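Long-range contacts in translation initiation factor eIF2b-like protein (Chaetomium thermophilum, PDB 5DBO), which serves as the beta subunit of eIF2B, the complex that probably promotes guanine nucleotide exchange on the translation initiation factor eIF2: residues N282-Y287 with C314-A319; L307-G312 with D376-D381. All blocks are in the same frame, centred on the assembly; numbering follows the deposited sequence.

Contact 1. Residues N282-Y287 with C314-A319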
loop_
_atom_site.group_PDB
_atom_site.type_symbol
_atom_site.label_atom_id
_atom_site.label_comp_id
_atom_site.label_asym_id
_atom_site.label_seq_id
_atom_site.Cartn_x
_atom_site.Cartn_y
_atom_site.Cartn_z
ATOM N N ASN B 282 -1.960 -16.953 -10.738
ATOM C CA ASN B 282 -3.363 -16.693 -10.470
ATOM C C ASN B 282 -3.489 -16.295 -9.009
ATOM O O ASN B 282 -3.129 -17.063 -8.117
ATOM C CB ASN B 282 -4.217 -17.926 -10.778
ATOM C CG ASN B 282 -5.635 -17.804 -10.251
ATOM O OD1 ASN B 282 -5.969 -18.369 -9.207
ATOM N ND2 ASN B 282 -6.477 -17.072 -10.972
ATOM N N GLY B 283 -3.989 -15.093 -8.761
ATOM C CA GLY B 283 -3.935 -14.539 -7.423
ATOM C C GLY B 283 -2.752 -13.597 -7.322
ATOM O O GLY B 283 -1.602 -14.004 -7.503
ATOM N N LEU B 284 -3.039 -12.327 -7.060
ATOM C CA LEU B 284 -2.034 -11.274 -7.153
ATOM C C LEU B 284 -1.726 -10.670 -5.800
ATOM O O LEU B 284 -1.007 -9.675 -5.704
ATOM C CB LEU B 284 -2.491 -10.166 -8.108
ATOM C CG LEU B 284 -2.452 -10.342 -9.626
ATOM C CD1 LEU B 284 -2.877 -11.722 -10.104
ATOM C CD2 LEU B 284 -3.343 -9.278 -10.236
ATOM N N MET B 285 -2.283 -11.272 -4.756
ATOM C CA MET B 285 -2.131 -10.752 -3.406
ATOM C C MET B 285 -0.674 -10.675 -2.970
ATOM O O MET B 285 -0.277 -9.749 -2.258
ATOM C CB MET B 285 -2.913 -11.614 -2.423
ATOM C CG MET B 285 -3.105 -10.944 -1.087
ATOM S SD MET B 285 -4.190 -9.536 -1.319
ATOM C CE MET B 285 -5.459 -10.309 -2.329
ATOM N N ALA B 286 0.122 -11.639 -3.420
ATOM C CA ALA B 286 1.532 -11.687 -3.062
ATOM C C ALA B 286 2.284 -10.492 -3.640
ATOM O O ALA B 286 3.209 -9.973 -3.012
ATOM C CB ALA B 286 2.160 -12.992 -3.536
ATOM N N TYR B 287 1.886 -10.063 -4.837
ATOM C CA TYR B 287 2.643 -9.048 -5.570
ATOM C C TYR B 287 2.106 -7.610 -5.452
ATOM O O TYR B 287 2.832 -6.659 -5.741
ATOM C CB TYR B 287 2.722 -9.441 -7.052
ATOM C CG TYR B 287 2.938 -10.926 -7.292
ATOM C CD1 TYR B 287 4.220 -11.469 -7.316
ATOM C CD2 TYR B 287 1.864 -11.778 -7.518
ATOM C CE1 TYR B 287 4.424 -12.821 -7.538
ATOM C CE2 TYR B 287 2.056 -13.128 -7.744
ATOM C CZ TYR B 287 3.339 -13.649 -7.754
ATOM O OH TYR B 287 3.540 -15.000 -7.977
ATOM N N CYS B 314 -11.225 -8.416 -11.434
ATOM C CA CYS B 314 -11.773 -8.042 -10.142
ATOM C C CYS B 314 -10.865 -8.464 -8.991
ATOM O O CYS B 314 -10.880 -7.843 -7.925
ATOM C CB CYS B 314 -13.167 -8.625 -9.950
ATOM S SG CYS B 314 -14.057 -7.803 -8.608
ATOM N N ILE B 315 -10.099 -9.534 -9.184
ATOM C CA ILE B 315 -9.179 -9.957 -8.139
ATOM C C ILE B 315 -8.079 -8.904 -8.004
ATOM O O ILE B 315 -7.653 -8.565 -6.894
ATOM C CB ILE B 315 -8.591 -11.369 -8.412
ATOM C CG1 ILE B 315 -7.446 -11.343 -9.421
ATOM C CG2 ILE B 315 -9.688 -12.317 -8.862
ATOM C CD1 ILE B 315 -6.963 -12.720 -9.816
ATOM N N ALA B 316 -7.668 -8.347 -9.136
ATOM C CA ALA B 316 -6.675 -7.286 -9.145
ATOM C C ALA B 316 -7.245 -6.034 -8.488
ATOM O O ALA B 316 -6.596 -5.406 -7.647
ATOM C CB ALA B 316 -6.227 -6.989 -10.575
ATOM N N ALA B 317 -8.475 -5.695 -8.860
ATOM C CA ALA B 317 -9.116 -4.499 -8.343
ATOM C C ALA B 317 -9.273 -4.567 -6.829
ATOM O O ALA B 317 -8.997 -3.597 -6.125
ATOM C CB ALA B 317 -10.474 -4.297 -9.009
ATOM N N GLN B 318 -9.706 -5.717 -6.327
ATOM C CA GLN B 318 -9.942 -5.854 -4.900
ATOM C C GLN B 318 -8.637 -5.879 -4.130
ATOM O O GLN B 318 -8.493 -5.185 -3.114
ATOM C CB GLN B 318 -10.766 -7.104 -4.607
ATOM C CG GLN B 318 -11.495 -7.030 -3.274
ATOM C CD GLN B 318 -12.647 -8.002 -3.197
ATOM O OE1 GLN B 318 -12.819 -8.853 -4.072
ATOM N NE2 GLN B 318 -13.468 -7.860 -2.164
ATOM N N ALA B 319 -7.684 -6.665 -4.625
ATOM C CA ALA B 319 -6.376 -6.756 -3.983
ATOM C C ALA B 319 -5.754 -5.372 -3.858
ATOM O O ALA B 319 -5.241 -5.008 -2.800
ATOM C CB ALA B 319 -5.458 -7.682 -4.769
#
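A316 and A319, about one turn apart on helix 313-322, meet the side chains of L284 and M285, which come from the loop joining strands 275-279 and 293-297. The joint is apolar. L284 branches between two helix residues: CD2 lies against A316 CB at 3.7 Å, while CD1 turns to the tip of I315, its CD1, at 4.2 Å. M285 reaches the helix by a detour. Its CG leaves anti to the backbone N (chi1 -165°), and bends at chi2 and chi3 then hook the chain round, bringing the methyl CE to 3.6 Å from A319 CB with SD just behind it.

A second kind of packing sets a side chain against backbone. The extended I315 chain (chi2 -174°) ends with CD1 3.9 Å from G283 N. G283 has backbone angles at which a CB would be jammed against the carbonyl O of N282, so the absence of a side chain suits this bend.

Backbone bonds shape each segment from within. In the loop Y287 N bonds to L284 O at 3.0 Å, closing a turn, and in the helix A319 N bonds to I315 O. Other bonds run to a neighbouring delta subunit: an acidic side chain there accepts the amide of L284, and its backbone bonds to the Y287 hydroxyl.

L284 and A316 also rest on Y224 of strand 220-224. A connecting loop and a helix packed together over a mainly parallel sheet are what a Rossmann-like alpha/beta domain provides, here at the beta-delta interface.

Contact 2. Residues L307-G312 with D376-D381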
loop_
_atom_site.group_PDB
_atom_site.type_symbol
_atom_site.label_atom_id
_atom_site.label_comp_id
_atom_site.label_asym_id
_atom_site.label_seq_id
_atom_site.Cartn_x
_atom_site.Cartn_y
_atom_site.Cartn_z
ATOM N N LEU B 307 -18.323 -1.545 -13.145
ATOM C CA LEU B 307 -17.626 -1.897 -14.376
ATOM C C LEU B 307 -17.911 -3.325 -14.813
ATOM O O LEU B 307 -18.054 -4.226 -13.986
ATOM C CB LEU B 307 -16.119 -1.727 -14.218
ATOM C CG LEU B 307 -15.559 -0.363 -13.832
ATOM C CD1 LEU B 307 -14.050 -0.438 -13.860
ATOM C CD2 LEU B 307 -16.040 0.715 -14.767
ATOM N N LEU B 308 -17.977 -3.526 -16.124
ATOM C CA LEU B 308 -17.939 -4.865 -16.687
ATOM C C LEU B 308 -16.557 -5.050 -17.287
ATOM O O LEU B 308 -16.160 -4.303 -18.184
ATOM C CB LEU B 308 -19.030 -5.065 -17.737
ATOM C CG LEU B 308 -19.230 -6.503 -18.213
ATOM C CD1 LEU B 308 -19.577 -7.378 -17.031
ATOM C CD2 LEU B 308 -20.339 -6.576 -19.243
ATOM N N VAL B 309 -15.813 -6.026 -16.776
ATOM C CA VAL B 309 -14.426 -6.202 -17.184
ATOM C C VAL B 309 -14.172 -7.635 -17.619
ATOM O O VAL B 309 -15.075 -8.478 -17.586
ATOM C CB VAL B 309 -13.456 -5.851 -16.044
ATOM C CG1 VAL B 309 -13.530 -4.370 -15.715
ATOM C CG2 VAL B 309 -13.777 -6.680 -14.810
ATOM N N ASP B 310 -12.942 -7.909 -18.039
ATOM C CA ASP B 310 -12.543 -9.271 -18.350
ATOM C C ASP B 310 -12.478 -10.056 -17.046
ATOM O O ASP B 310 -12.295 -9.474 -15.975
ATOM C CB ASP B 310 -11.196 -9.303 -19.078
ATOM C CG ASP B 310 -11.096 -8.254 -20.170
ATOM O OD1 ASP B 310 -11.644 -8.481 -21.271
ATOM O OD2 ASP B 310 -10.467 -7.201 -19.927
ATOM N N SER B 311 -12.631 -11.372 -17.133
ATOM C CA SER B 311 -12.651 -12.198 -15.935
ATOM C C SER B 311 -11.299 -12.182 -15.218
ATOM O O SER B 311 -10.245 -12.332 -15.835
ATOM C CB SER B 311 -13.052 -13.630 -16.288
ATOM O OG SER B 311 -13.294 -14.390 -15.117
ATOM N N GLY B 312 -11.349 -12.038 -13.899
ATOM C CA GLY B 312 -10.154 -11.988 -13.083
ATOM C C GLY B 312 -9.608 -10.590 -12.855
ATOM O O GLY B 312 -8.716 -10.389 -12.034
ATOM N N ASP B 376 -16.482 -10.216 -15.729
ATOM C CA ASP B 376 -16.755 -10.029 -14.311
ATOM C C ASP B 376 -17.310 -8.647 -14.027
ATOM O O ASP B 376 -17.133 -7.718 -14.819
ATOM C CB ASP B 376 -15.491 -10.241 -13.472
ATOM C CG ASP B 376 -15.110 -11.698 -13.341
ATOM O OD1 ASP B 376 -15.894 -12.572 -13.775
ATOM O OD2 ASP B 376 -14.025 -11.968 -12.786
ATOM N N TYR B 377 -18.007 -8.523 -12.902
ATOM C CA TYR B 377 -18.513 -7.229 -12.476
ATOM C C TYR B 377 -17.662 -6.684 -11.338
ATOM O O TYR B 377 -17.282 -7.411 -10.421
ATOM C CB TYR B 377 -19.982 -7.319 -12.055
ATOM C CG TYR B 377 -20.510 -6.060 -11.400
ATOM C CD1 TYR B 377 -20.915 -4.973 -12.164
ATOM C CD2 TYR B 377 -20.635 -5.972 -10.023
ATOM C CE1 TYR B 377 -21.404 -3.821 -11.572
ATOM C CE2 TYR B 377 -21.127 -4.826 -9.421
ATOM C CZ TYR B 377 -21.509 -3.754 -10.201
ATOM O OH TYR B 377 -21.998 -2.612 -9.605
ATOM N N ILE B 378 -17.343 -5.402 -11.423
ATOM C CA ILE B 378 -16.629 -4.711 -10.362
ATOM C C ILE B 378 -17.498 -3.599 -9.796
ATOM O O ILE B 378 -17.839 -2.657 -10.511
ATOM C CB ILE B 378 -15.296 -4.117 -10.861
ATOM C CG1 ILE B 378 -14.362 -5.228 -11.336
ATOM C CG2 ILE B 378 -14.627 -3.308 -9.767
ATOM C CD1 ILE B 378 -12.978 -4.737 -11.713
ATOM N N PRO B 379 -17.882 -3.716 -8.517
ATOM C CA PRO B 379 -18.656 -2.645 -7.883
ATOM C C PRO B 379 -17.837 -1.357 -7.842
ATOM O O PRO B 379 -16.610 -1.420 -7.788
ATOM C CB PRO B 379 -18.946 -3.195 -6.482
ATOM C CG PRO B 379 -17.920 -4.237 -6.262
ATOM C CD PRO B 379 -17.631 -4.837 -7.599
ATOM N N PRO B 380 -18.510 -0.201 -7.889
ATOM C CA PRO B 380 -17.872 1.113 -8.037
ATOM C C PRO B 380 -16.888 1.491 -6.928
ATOM O O PRO B 380 -16.044 2.360 -7.150
ATOM C CB PRO B 380 -19.066 2.076 -8.045
ATOM C CG PRO B 380 -20.174 1.323 -7.415
ATOM C CD PRO B 380 -19.974 -0.090 -7.838
ATOM N N ASP B 381 -16.987 0.864 -5.763
ATOM C CA ASP B 381 -16.135 1.243 -4.640
ATOM C C ASP B 381 -14.696 0.761 -4.801
ATOM O O ASP B 381 -13.799 1.222 -4.098
ATOM C CB ASP B 381 -16.724 0.712 -3.336
ATOM C CG ASP B 381 -18.225 0.899 -3.266
ATOM O OD1 ASP B 381 -18.670 2.034 -2.988
ATOM O OD2 ASP B 381 -18.960 -0.083 -3.503
#
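L307 and V309 form antiparallel hydrogen-bonded pairs with I378 and D376, flanking the non-hydrogen-bonded pair L308-Y377, and the two short strands meet at 137° between their N-to-C directions. Four nearly straight bonds, all 2.9 Å, stitch the strands: L307 N to I378 O, I378 N to L307 O, V309 N to D376 O and D376 N to V309 O.

The side chains of L307, V309, D376 and I378 share one face. There V309 and I378 cross at about a right angle, V309 CG2 touching I378 CD1 at 3.7 Å, and F296 of strand 293-297 packs against both and against L307. L308 and Y377 occupy the other face, where the Y377 hydroxyl bonds to N304.

D376 ties the strand to the turn beyond its partner. Its CG lies beside its own backbone N (chi1 -75°), bringing OD2 to 2.9 Å from G312 N, which approaches from above the carboxylate plane. The same OD2 bonds to the backbone of a neighbouring delta subunit, while S311 OG lies 3.4 Å from both D376 OD1 and D376 OD2, at best a weak bond, and has a second weak acceptor in T373 O. A leucine here would take away the carboxylate and is likely to leave both the G312 amide and the subunit's backbone without this partner.

With strand 300-301 on the far edge of 307-310, the pair completes a small three-stranded antiparallel sheet beside the mainly parallel sheet of the Rossmann-like domain, its turn leading through G312 at the N-cap position into helix 313-322.

Helix 313-322 joins the two contacts, whose centres lie about 13 Å apart. It follows directly on strand 307-310, so the G312 amide held by D376 in contact 2 sits just before the helix of contact 1. Its residues are shared out: I315, A316 and A319 touch the loop 282-287, whereas C314 and A317 touch strand 375-378. There A317 CB lies 3.7 Å from I378 CD1, and C314 SG is 3.8 Å from I378 CG1. In sequence the four segments alternate, which weaves the two contacts together. Both also touch delta subunit chains, showing how adjoining pieces of one domain can build a shared subunit interface.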